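GTPase activator-like protein (Chaetomium thermophilum, PDB 6SSH) probably stimulates GTP hydrolysis by a small GTPase through its TSC2-type Rap/Ran-GAP domain, the part of the longer protein present here. Local coordinates at residues H3-I8 against T72-H77; I20-M25 against T84-D89; L40-G45 against G61-C66; F103-W108 against Y126-I131. All coordinates share one frame; numbering follows the deposited sequence. Where two conformers were deposited one is given.

Interaction 1: H3-I8 against T72-H77; sequences HKVGVI and TEIVFH
Two neighbouring parallel strands in the central sheet of the Rap/Ran-GAP domain meet here, with His3 beside Ile74 and Val5 beside Phe76. The backbones of His3, Val5 and Val7 hydrogen-bond to those of Glu73, Val75 and His77. These five bonds begin with His3 N to Glu73 O (2.9 Å) and close with Val7 N to His77 O (2.8 Å). Phe76 CG stands anti to its carbonyl carbon (chi1 -66°), which lays the ring alongside Val5, pointing the same way. Val5 CB is 3.9 Å from Phe76 CD2, and Val7 CG2 reaches the same ring atom at 3.8 Å. Ile74 CG2 lies over one face of that ring, toward its rim, and also meets Val5 CG2 at 3.9 Å. At the start of the pair, Thr72 OG1 lies at the edge of the His3 ring, 3.2 Å from CD2. His3 ND1 hydrogen-bonds to Ser195 of helix 183-201. On the other face, Lys4 CB packs against His77 CE1 at 3.7 Å. Asp102 links the polar ends of these two residues, with a salt bridge to Lys4 and a hydrogen bond to His77. Helix 183-201 covers His3 and Ile74, helix 28-37 covers Val7 and Phe76, and strand 104-109 flanks strand 2-10.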
# COMPACT_ATOMS: atom_id res chain seq x y z
N HIS A 3 11.93 -3.15 5.64
CA HIS A 3 10.55 -2.85 5.96
C HIS A 3 9.64 -3.52 4.95
O HIS A 3 10.04 -3.82 3.85
CB HIS A 3 10.31 -1.31 5.92
CG HIS A 3 11.18 -0.52 6.82
ND1 HIS A 3 10.88 -0.34 8.14
CD2 HIS A 3 12.39 0.03 6.61
CE1 HIS A 3 11.84 0.36 8.71
NE2 HIS A 3 12.76 0.61 7.80
N LYS A 4 8.41 -3.71 5.38
CA LYS A 4 7.35 -4.27 4.57
C LYS A 4 6.11 -3.40 4.70
O LYS A 4 5.65 -3.08 5.83
CB LYS A 4 7.10 -5.76 4.90
CG LYS A 4 6.73 -6.08 6.35
CD LYS A 4 6.78 -7.61 6.61
CE LYS A 4 6.54 -7.97 8.06
NZ LYS A 4 5.14 -7.78 8.45
N VAL A 5 5.55 -3.02 3.56
CA VAL A 5 4.47 -2.08 3.53
C VAL A 5 3.40 -2.55 2.55
O VAL A 5 3.70 -2.82 1.39
CB VAL A 5 4.99 -0.69 3.15
CG1 VAL A 5 3.86 0.31 3.00
CG2 VAL A 5 6.02 -0.13 4.16
N GLY A 6 2.15 -2.62 2.98
CA GLY A 6 1.10 -3.02 2.08
C GLY A 6 0.68 -1.95 1.12
O GLY A 6 0.89 -0.71 1.40
N VAL A 7 0.12 -2.30 -0.02
CA VAL A 7 -0.46 -1.36 -0.95
C VAL A 7 -1.74 -1.97 -1.43
O VAL A 7 -1.73 -3.08 -2.03
CB VAL A 7 0.43 -1.06 -2.18
CG1 VAL A 7 -0.24 -0.01 -3.04
CG2 VAL A 7 1.83 -0.63 -1.75
N ILE A 8 -2.84 -1.30 -1.17
CA ILE A 8 -4.18 -1.84 -1.39
C ILE A 8 -5.03 -0.94 -2.25
O ILE A 8 -5.28 0.22 -1.85
CB ILE A 8 -4.92 -2.03 -0.06
CG1 ILE A 8 -4.09 -2.87 0.94
CG2 ILE A 8 -6.28 -2.68 -0.31
CD1 ILE A 8 -4.57 -2.77 2.39
N THR A 72 18.33 1.23 3.83
CA THR A 72 17.23 0.32 4.05
C THR A 72 16.56 -0.17 2.77
O THR A 72 16.87 0.28 1.66
CB THR A 72 16.22 0.91 5.00
OG1 THR A 72 15.46 -0.17 5.58
CG2 THR A 72 15.28 1.85 4.31
N GLU A 73 15.69 -1.15 2.94
CA GLU A 73 14.99 -1.76 1.82
C GLU A 73 13.52 -1.75 2.22
O GLU A 73 13.19 -1.88 3.42
CB GLU A 73 15.39 -3.22 1.58
CG GLU A 73 16.77 -3.41 0.97
CD GLU A 73 17.16 -4.85 0.82
OE1 GLU A 73 16.30 -5.78 0.89
OE2 GLU A 73 18.37 -5.08 0.64
N ILE A 74 12.64 -1.60 1.24
CA ILE A 74 11.21 -1.79 1.47
C ILE A 74 10.72 -2.78 0.44
O ILE A 74 10.91 -2.59 -0.75
CB ILE A 74 10.36 -0.49 1.29
CG1 ILE A 74 10.96 0.64 2.07
CG2 ILE A 74 8.91 -0.75 1.62
CD1 ILE A 74 10.27 2.01 1.70
N VAL A 75 10.01 -3.82 0.89
CA VAL A 75 9.26 -4.71 0.02
C VAL A 75 7.80 -4.31 0.17
O VAL A 75 7.27 -4.29 1.31
CB VAL A 75 9.45 -6.17 0.39
CG1 VAL A 75 8.57 -7.06 -0.48
CG2 VAL A 75 10.90 -6.57 0.24
N PHE A 76 7.16 -3.98 -0.94
CA PHE A 76 5.72 -3.68 -0.91
C PHE A 76 4.92 -4.97 -1.10
O PHE A 76 5.33 -5.89 -1.84
CB PHE A 76 5.36 -2.64 -1.98
CG PHE A 76 6.00 -1.29 -1.69
CD1 PHE A 76 7.17 -0.94 -2.34
CD2 PHE A 76 5.48 -0.46 -0.69
CE1 PHE A 76 7.79 0.30 -2.05
CE2 PHE A 76 6.09 0.76 -0.43
CZ PHE A 76 7.24 1.10 -1.10
N HIS A 77 3.81 -5.03 -0.38
CA HIS A 77 2.87 -6.15 -0.47
C HIS A 77 1.66 -5.63 -1.19
O HIS A 77 0.79 -5.01 -0.57
CB HIS A 77 2.48 -6.69 0.88
CG HIS A 77 3.59 -7.29 1.67
ND1 HIS A 77 3.55 -7.34 3.04
CD2 HIS A 77 4.68 -8.00 1.28
CE1 HIS A 77 4.60 -8.04 3.47
NE2 HIS A 77 5.30 -8.46 2.41

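Interaction 2: I20-M25 against T84-D89; sequences ILANTM and TNLEHD. With EDO (1,2-ethanediol), chain F.
Thr84 points its side chain at the backbone turn of Ala22 and meets it with both branches. Here the loop between strand 73-78 and helix 93-99 meets the chain around the end of helix 17-21, about 17 Å from the centre of the chain to the centre of the contact. Thr84 OG1 donates a hydrogen bond to Ala22 O at 2.7 Å. The hydroxyl comes from above the carbonyl plane, 46° out of it, and does not sit on a lone pair. Thr84 CG2 is anti to the backbone N (OG1 chi1 -63°), which sets this methyl 4.0 Å from Ala22 CB. Thr24 approaches at a slant to Thr84. Its CG2 methyl lies 3.3 Å from Thr84 OG1, so the hydroxyl has a carbon neighbour as well as polar ones. Leu86 adds a looser touch, with CD2 at 4.3 Å from Ala22 CB.

The loop 84-89 is folded on itself. Asn85 OD1 accepts from His88 N at 3.0 Å in an Asx motif, and Asn85 ND2 lies 3.5 Å above the His88 ring, over its centre. A 1,2-ethanediol, probably from the crystallisation liquor, hydrogen-bonds through O1 to His88 ND1 at the ring edge.

Lys95 of helix 93-99 bonds to both Thr84 OG1 and Leu21 O. The Thr84 hydroxyl therefore gives its proton to Ala22 and accepts from the lysine. Thr84 and Lys95 together join the loop 84-89 to the chain around the end of helix 17-21 and to helix 93-99, with few apolar contacts to help.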
# COMPACT_ATOMS: atom_id res chain seq x y z
N ILE A 20 -12.36 -6.04 -1.68
CA ILE A 20 -11.19 -5.22 -2.03
C ILE A 20 -9.94 -6.08 -2.29
O ILE A 20 -9.21 -5.89 -3.25
CB ILE A 20 -10.94 -4.20 -0.86
CG1 ILE A 20 -12.06 -3.13 -0.79
CG2 ILE A 20 -9.57 -3.53 -1.00
CD1 ILE A 20 -12.06 -2.39 0.52
N LEU A 21 -9.74 -7.08 -1.43
CA LEU A 21 -8.55 -7.92 -1.59
C LEU A 21 -8.65 -8.69 -2.89
O LEU A 21 -7.61 -9.02 -3.45
CB LEU A 21 -8.43 -8.86 -0.40
CG LEU A 21 -8.07 -8.21 0.95
CD1 LEU A 21 -8.10 -9.26 2.07
CD2 LEU A 21 -6.72 -7.51 0.91
N ALA A 22 -9.83 -9.00 -3.35
CA ALA A 22 -9.98 -9.77 -4.59
C ALA A 22 -9.48 -9.01 -5.82
O ALA A 22 -9.25 -9.62 -6.87
CB ALA A 22 -11.41 -10.19 -4.78
N ASN A 23 -9.36 -7.69 -5.76
CA ASN A 23 -8.96 -6.93 -6.93
C ASN A 23 -7.61 -7.39 -7.45
O ASN A 23 -6.70 -7.66 -6.67
CB ASN A 23 -8.88 -5.43 -6.62
CG ASN A 23 -10.20 -4.84 -6.20
OD1 ASN A 23 -11.26 -5.29 -6.60
ND2 ASN A 23 -10.15 -3.77 -5.44
N THR A 24 -7.50 -7.45 -8.80
CA THR A 24 -6.25 -7.83 -9.43
C THR A 24 -5.68 -6.78 -10.37
O THR A 24 -4.73 -7.03 -11.09
CB THR A 24 -6.33 -9.09 -10.21
OG1 THR A 24 -7.36 -8.91 -11.14
CG2 THR A 24 -6.62 -10.30 -9.25
N MET A 25 -6.23 -5.58 -10.31
CA MET A 25 -5.67 -4.43 -11.02
C MET A 25 -6.34 -3.20 -10.45
O MET A 25 -7.35 -3.25 -9.77
CB MET A 25 -5.93 -4.60 -12.49
CG MET A 25 -7.33 -4.49 -12.79
SD MET A 25 -7.68 -4.60 -14.59
CE MET A 25 -6.32 -3.66 -15.29
N THR A 84 -5.87 -13.89 -7.40
CA THR A 84 -7.16 -14.15 -6.78
C THR A 84 -7.73 -15.43 -7.35
O THR A 84 -7.80 -15.60 -8.58
CB THR A 84 -8.11 -13.00 -7.11
OG1 THR A 84 -7.61 -11.78 -6.53
CG2 THR A 84 -9.50 -13.21 -6.62
N ASN A 85 -8.16 -16.31 -6.46
CA ASN A 85 -8.92 -17.48 -6.86
C ASN A 85 -9.96 -17.72 -5.78
O ASN A 85 -9.62 -18.15 -4.69
CB ASN A 85 -8.02 -18.73 -7.07
CG ASN A 85 -8.81 -19.93 -7.50
OD1 ASN A 85 -9.94 -20.15 -7.09
ND2 ASN A 85 -8.24 -20.68 -8.44
N LEU A 86 -11.20 -17.32 -6.08
CA LEU A 86 -12.25 -17.33 -5.04
C LEU A 86 -12.86 -18.69 -4.78
O LEU A 86 -13.60 -18.85 -3.81
CB LEU A 86 -13.30 -16.26 -5.36
CG LEU A 86 -12.73 -14.83 -5.47
CD1 LEU A 86 -13.93 -13.89 -5.91
CD2 LEU A 86 -12.09 -14.40 -4.24
N GLU A 87 -12.60 -19.64 -5.66
CA GLU A 87 -12.90 -21.04 -5.32
C GLU A 87 -11.96 -21.59 -4.26
O GLU A 87 -12.42 -22.21 -3.29
CB GLU A 87 -12.86 -21.88 -6.58
CG GLU A 87 -14.08 -21.77 -7.45
CD GLU A 87 -15.37 -22.35 -6.83
OE1 GLU A 87 -15.27 -23.17 -5.86
OE2 GLU A 87 -16.48 -22.13 -7.37
N HIS A 88 -10.66 -21.36 -4.43
CA HIS A 88 -9.66 -21.90 -3.53
C HIS A 88 -9.58 -21.06 -2.25
O HIS A 88 -9.27 -21.57 -1.19
CB HIS A 88 -8.25 -21.87 -4.14
CG HIS A 88 -8.08 -22.77 -5.32
ND1 HIS A 88 -6.89 -22.91 -5.99
CD2 HIS A 88 -8.95 -23.59 -5.92
CE1 HIS A 88 -7.05 -23.76 -6.99
NE2 HIS A 88 -8.29 -24.21 -6.96
N ASP A 89 -9.75 -19.74 -2.37
CA ASP A 89 -9.45 -18.84 -1.27
C ASP A 89 -10.48 -17.71 -1.35
O ASP A 89 -10.11 -16.54 -1.67
CB ASP A 89 -8.00 -18.33 -1.37
CG ASP A 89 -7.59 -17.49 -0.16
OD1 ASP A 89 -8.36 -17.40 0.82
OD2 ASP A 89 -6.48 -16.87 -0.22
C1 EDO F . -3.94 -22.17 -3.74
O1 EDO F . -4.56 -21.32 -4.72
C2 EDO F . -2.59 -21.61 -3.27
O2 EDO F . -1.75 -21.24 -4.39

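Interaction 3: L40-G45 against G61-C66; sequences LTRLKG and GQYTYC. With EDO (1,2-ethanediol), chain B; EDO (1,2-ethanediol), chain E.
Leu40, Tyr63 and Arg42 bury the most surface in this contact, and the Tyr63 ring is the middle layer. Leu40 CD2 lies over one ring face, 4.3 Å from the centroid. Arg42 CD lies over the opposite face, 3.5 Å from Tyr63 CZ. Leu40 CG is anti to the backbone N (chi1 -170°), and the branch beyond it spreads across two rings. While CD2 serves Tyr63, CD1 sits over the face of Tyr65, 4.0 Å from its centroid, and also touches Tyr63 CB.

Arg42 bends at chi2 (77°) and turns its guanidinium back toward Gln62. Its NH1 donates to Gln62 O at 2.9 Å, in the carbonyl plane and on a lone pair. Leu43 N also donates to Gln62 O, so two donors grip this oxygen. Gln62 CB lies over one face of the guanidinium. Asp58 holds NH1 as well, through a salt bridge.

The backbones pair beneath these side chains. Thr41 and Thr64 form a hydrogen-bonded pair, with Thr41 N to Thr64 O at 2.8 Å and Thr64 N to Thr41 O at 3.0 Å. Leu43 packs below, its CD2 3.9 Å from Thr64 CG2. A 1,2-ethanediol accepts from the backbone N of Gln62 and of Tyr63. This is an antiparallel edge pair: strand 39-42 is the outermost strand at one end of the domain's mixed sheet.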
# COMPACT_ATOMS: atom_id res chain seq x y z
N LEU A 40 9.92 -3.04 -10.30
CA LEU A 40 9.28 -4.35 -10.49
C LEU A 40 10.34 -5.45 -10.35
O LEU A 40 11.40 -5.39 -10.99
CB LEU A 40 8.68 -4.37 -11.89
CG LEU A 40 7.78 -5.59 -12.12
CD1 LEU A 40 6.46 -5.48 -11.47
CD2 LEU A 40 7.63 -5.86 -13.64
N THR A 41 10.06 -6.41 -9.48
CA THR A 41 11.05 -7.40 -9.08
C THR A 41 10.43 -8.80 -9.10
O THR A 41 9.33 -8.99 -8.56
CB THR A 41 11.58 -7.03 -7.71
OG1 THR A 41 12.08 -5.68 -7.77
CG2 THR A 41 12.74 -7.90 -7.30
N ARG A 42 11.10 -9.74 -9.76
CA ARG A 42 10.64 -11.12 -9.86
C ARG A 42 10.80 -11.83 -8.52
O ARG A 42 11.85 -11.77 -7.89
CB ARG A 42 11.44 -11.84 -10.97
CG ARG A 42 10.93 -13.24 -11.29
CD ARG A 42 9.64 -13.22 -12.17
NE ARG A 42 9.20 -14.59 -12.50
CZ ARG A 42 8.57 -15.38 -11.61
NH1 ARG A 42 8.20 -14.98 -10.38
NH2 ARG A 42 8.27 -16.62 -12.02
N LEU A 43 9.76 -12.55 -8.11
CA LEU A 43 9.79 -13.22 -6.79
C LEU A 43 10.36 -14.65 -6.79
O LEU A 43 11.00 -15.03 -5.82
CB LEU A 43 8.39 -13.24 -6.18
CG LEU A 43 7.95 -11.85 -5.67
CD1 LEU A 43 6.48 -11.88 -5.37
CD2 LEU A 43 8.75 -11.50 -4.39
N LYS A 44 10.17 -15.42 -7.86
CA LYS A 44 10.62 -16.81 -7.85
C LYS A 44 12.11 -16.85 -7.85
O LYS A 44 12.74 -16.27 -8.73
CB LYS A 44 10.04 -17.57 -9.03
CG LYS A 44 10.45 -19.04 -9.00
CD LYS A 44 9.93 -19.83 -10.18
CE LYS A 44 8.46 -20.17 -9.97
NZ LYS A 44 7.99 -21.07 -11.11
N GLY A 45 12.71 -17.57 -6.90
CA GLY A 45 14.16 -17.62 -6.82
C GLY A 45 14.82 -16.36 -6.33
O GLY A 45 16.05 -16.22 -6.44
N GLY A 61 2.08 -14.22 -6.44
CA GLY A 61 2.29 -13.49 -7.67
C GLY A 61 3.71 -13.65 -8.17
O GLY A 61 4.60 -13.97 -7.39
N GLN A 62 3.90 -13.35 -9.44
CA GLN A 62 5.22 -13.40 -10.05
C GLN A 62 6.10 -12.22 -9.70
O GLN A 62 7.34 -12.35 -9.66
CB GLN A 62 5.12 -13.59 -11.56
CG GLN A 62 4.46 -14.90 -11.96
CD GLN A 62 4.26 -14.97 -13.42
OE1 GLN A 62 4.77 -14.14 -14.19
NE2 GLN A 62 3.49 -15.96 -13.86
N TYR A 63 5.51 -11.07 -9.43
CA TYR A 63 6.24 -9.80 -9.22
C TYR A 63 5.74 -9.01 -8.04
O TYR A 63 4.58 -9.06 -7.71
CB TYR A 63 6.14 -8.93 -10.46
CG TYR A 63 6.82 -9.49 -11.66
CD1 TYR A 63 6.10 -10.26 -12.59
CD2 TYR A 63 8.18 -9.29 -11.89
CE1 TYR A 63 6.72 -10.85 -13.69
CE2 TYR A 63 8.80 -9.85 -13.01
CZ TYR A 63 8.08 -10.63 -13.88
OH TYR A 63 8.68 -11.17 -14.99
N THR A 64 6.64 -8.26 -7.41
CA THR A 64 6.25 -7.17 -6.53
C THR A 64 7.07 -5.93 -6.90
O THR A 64 7.79 -5.95 -7.90
CB THR A 64 6.37 -7.58 -5.09
OG1 THR A 64 5.62 -6.59 -4.37
CG2 THR A 64 7.77 -7.68 -4.61
N TYR A 65 6.87 -4.88 -6.14
CA TYR A 65 7.63 -3.66 -6.26
C TYR A 65 8.49 -3.51 -5.00
O TYR A 65 8.02 -3.75 -3.89
CB TYR A 65 6.68 -2.45 -6.44
CG TYR A 65 6.00 -2.44 -7.78
CD1 TYR A 65 4.80 -3.13 -7.97
CD2 TYR A 65 6.57 -1.82 -8.89
CE1 TYR A 65 4.22 -3.17 -9.20
CE2 TYR A 65 5.99 -1.83 -10.11
CZ TYR A 65 4.79 -2.51 -10.26
OH TYR A 65 4.20 -2.52 -11.52
N CYS A 66 9.74 -3.07 -5.22
CA CYS A 66 10.70 -2.97 -4.12
C CYS A 66 11.52 -1.69 -4.24
O CYS A 66 11.85 -1.25 -5.33
CB CYS A 66 11.68 -4.17 -4.14
SG CYS A 66 10.88 -5.76 -3.98
C1 EDO B . 0.95 -11.66 -11.18
O1 EDO B . 1.68 -12.92 -11.19
C2 EDO B . 1.89 -10.48 -10.96
O2 EDO B . 2.51 -10.53 -9.69
C1 EDO E . 2.54 -5.34 -13.58
O1 EDO E . 2.27 -4.60 -12.35
C2 EDO E . 3.50 -6.55 -13.52
O2 EDO E . 3.05 -7.61 -12.66

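Interaction 4: F103-W108 against Y126-I131; sequences FVNIVW and YVYIVI
Phe103 and Tyr126 lie next to each other just before strands 104-109 and 127-134, parallel neighbours in the mixed sheet of the Rap/Ran-GAP domain. Their ring planes are only 8° apart. The rings are slid, so they barely overlap: the centroids are 4.6 Å apart, and Tyr126 CE2 sits over the rim of the Phe103 face, 3.4 Å from CD1.

Further on, methyl groups fill gaps between neighbours on the face that carries Val104, Ile106 and Trp108. The CD1 tip of Ile129 reaches Val104 CG1 at 4.0 Å. Ile131 CD1 fits between Ile106 CG2, at 3.8 Å, and Trp108 CE3, at 3.9 Å. Ile131 CG2 is placed anti to the backbone N, and this carries it over the face of the six-membered ring of Trp108. On the other face, the Tyr128 ring lies beside Asn105 and points the same way. Its CD2 touches Asn105 CB and, two residues further on, Val107 CG2 at 4.0 Å.

Helix 183-201 packs on Val104 and Ile106. Side chains of strand 155-162 touch Val127, Ile129 and Ile131.

From Val127 onward the backbone bonds follow the regular parallel pattern, and Ile131 N to Val107 O is almost straight (175°). Phe103 O takes protons from Tyr126 N, Val127 N and a water. That water also donates to Val127 O at 2.8 Å and accepts from Asn105 ND2, which bonds to Ile99 O too. Polar groups at the mouth of this buried pair are therefore met by a shared water, while the rest of the side-chain contact is largely apolar.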
# COMPACT_ATOMS: atom_id res chain seq x y z
N PHE A 103 2.47 -3.29 9.70
CA PHE A 103 2.13 -2.15 10.56
C PHE A 103 1.57 -1.01 9.71
O PHE A 103 0.69 -0.27 10.17
CB PHE A 103 3.35 -1.70 11.37
CG PHE A 103 3.84 -2.70 12.41
CD1 PHE A 103 2.97 -3.50 13.12
CD2 PHE A 103 5.22 -2.79 12.67
CE1 PHE A 103 3.47 -4.41 14.11
CE2 PHE A 103 5.72 -3.64 13.67
CZ PHE A 103 4.84 -4.48 14.35
N VAL A 104 2.14 -0.79 8.56
CA VAL A 104 1.84 0.33 7.66
C VAL A 104 1.29 -0.20 6.35
O VAL A 104 1.88 -1.11 5.76
CB VAL A 104 3.13 1.14 7.38
CG1 VAL A 104 2.81 2.31 6.50
CG2 VAL A 104 3.77 1.57 8.71
N ASN A 105 0.18 0.40 5.89
CA ASN A 105 -0.44 0.09 4.61
C ASN A 105 -0.79 1.36 3.88
O ASN A 105 -1.34 2.27 4.49
CB ASN A 105 -1.72 -0.79 4.80
CG ASN A 105 -1.39 -2.20 5.18
OD1 ASN A 105 -0.96 -2.97 4.34
ND2 ASN A 105 -1.55 -2.53 6.39
N ILE A 106 -0.49 1.38 2.62
CA ILE A 106 -0.87 2.43 1.68
C ILE A 106 -2.18 2.03 1.05
O ILE A 106 -2.30 0.85 0.57
CB ILE A 106 0.21 2.62 0.62
CG1 ILE A 106 1.50 3.05 1.28
CG2 ILE A 106 -0.24 3.59 -0.48
CD1 ILE A 106 2.73 2.87 0.40
N VAL A 107 -3.18 2.89 1.01
CA VAL A 107 -4.48 2.61 0.46
C VAL A 107 -4.77 3.55 -0.69
O VAL A 107 -4.71 4.79 -0.49
CB VAL A 107 -5.57 2.79 1.53
CG1 VAL A 107 -6.97 2.56 0.97
CG2 VAL A 107 -5.34 1.83 2.69
N TRP A 108 -4.99 3.08 -1.88
CA TRP A 108 -5.40 3.90 -3.02
C TRP A 108 -6.92 3.83 -3.06
O TRP A 108 -7.51 2.83 -3.47
CB TRP A 108 -4.76 3.41 -4.31
CG TRP A 108 -5.06 4.37 -5.45
CD1 TRP A 108 -6.25 4.59 -6.05
CD2 TRP A 108 -4.11 5.29 -6.06
NE1 TRP A 108 -6.12 5.58 -7.02
CE2 TRP A 108 -4.80 5.99 -7.05
CE3 TRP A 108 -2.76 5.51 -5.90
CZ2 TRP A 108 -4.18 6.96 -7.86
CZ3 TRP A 108 -2.13 6.47 -6.69
CH2 TRP A 108 -2.85 7.18 -7.65
N TYR A 126 -1.31 -0.31 12.28
CA TYR A 126 -1.20 0.90 13.07
C TYR A 126 -1.47 2.14 12.24
O TYR A 126 -1.99 3.09 12.82
CB TYR A 126 0.21 1.04 13.62
CG TYR A 126 0.66 -0.07 14.54
CD1 TYR A 126 -0.25 -0.88 15.20
CD2 TYR A 126 2.00 -0.27 14.78
CE1 TYR A 126 0.21 -1.90 16.05
CE2 TYR A 126 2.47 -1.30 15.60
CZ TYR A 126 1.57 -2.09 16.23
OH TYR A 126 2.04 -3.09 17.07
N VAL A 127 -1.10 2.17 10.97
CA VAL A 127 -1.14 3.36 10.12
C VAL A 127 -1.63 3.01 8.75
O VAL A 127 -1.13 2.02 8.16
CB VAL A 127 0.32 3.96 9.95
CG1 VAL A 127 0.28 5.22 9.04
CG2 VAL A 127 0.94 4.31 11.31
N TYR A 128 -2.54 3.82 8.21
CA TYR A 128 -2.93 3.80 6.81
C TYR A 128 -2.55 5.14 6.18
O TYR A 128 -2.86 6.22 6.73
CB TYR A 128 -4.44 3.57 6.62
CG TYR A 128 -4.89 2.23 7.16
CD1 TYR A 128 -5.60 2.16 8.35
CD2 TYR A 128 -4.53 1.04 6.51
CE1 TYR A 128 -6.02 0.98 8.86
CE2 TYR A 128 -4.94 -0.17 7.04
CZ TYR A 128 -5.64 -0.18 8.21
OH TYR A 128 -6.09 -1.39 8.80
N ILE A 129 -1.87 5.10 5.06
CA ILE A 129 -1.55 6.26 4.23
C ILE A 129 -2.53 6.26 3.11
O ILE A 129 -2.47 5.37 2.23
CB ILE A 129 -0.13 6.23 3.72
CG1 ILE A 129 0.86 6.26 4.87
CG2 ILE A 129 0.14 7.39 2.75
CD1 ILE A 129 2.20 5.80 4.55
N VAL A 130 -3.55 7.11 3.15
CA VAL A 130 -4.71 7.03 2.26
C VAL A 130 -4.57 8.04 1.12
O VAL A 130 -4.44 9.25 1.38
CB VAL A 130 -6.00 7.24 2.99
CG1 VAL A 130 -7.13 7.04 2.07
CG2 VAL A 130 -6.11 6.33 4.21
N ILE A 131 -4.58 7.60 -0.11
CA ILE A 131 -4.45 8.38 -1.34
C ILE A 131 -5.83 8.45 -1.95
O ILE A 131 -6.40 7.41 -2.27
CB ILE A 131 -3.49 7.74 -2.35
CG1 ILE A 131 -2.10 7.64 -1.76
CG2 ILE A 131 -3.51 8.50 -3.68
CD1 ILE A 131 -1.15 6.68 -2.49
O HOH W 1 -1.79 -0.67 8.61

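Interactions 1, 3 and 4 belong to one mixed sheet. Strand 63-68 of interaction 3 lies next to strand 73-78, and strand 2-10 of interaction 1 lies next to strand 104-109 of interaction 4. Interaction 1 is therefore the middle of the series, with centres 12 Å from interaction 3 and 11 Å from interaction 4. Interaction 2 stands apart from the sheet, about 20 Å from interactions 1 and 4 between centres, yet Ile20 packs on Ile8. Along the chain, interaction 3 is nested inside the loops closed by interactions 1 and 2, and interaction 4 follows them all. Distant parts of the sequence are thus gathered into one compact Rap/Ran-GAP domain.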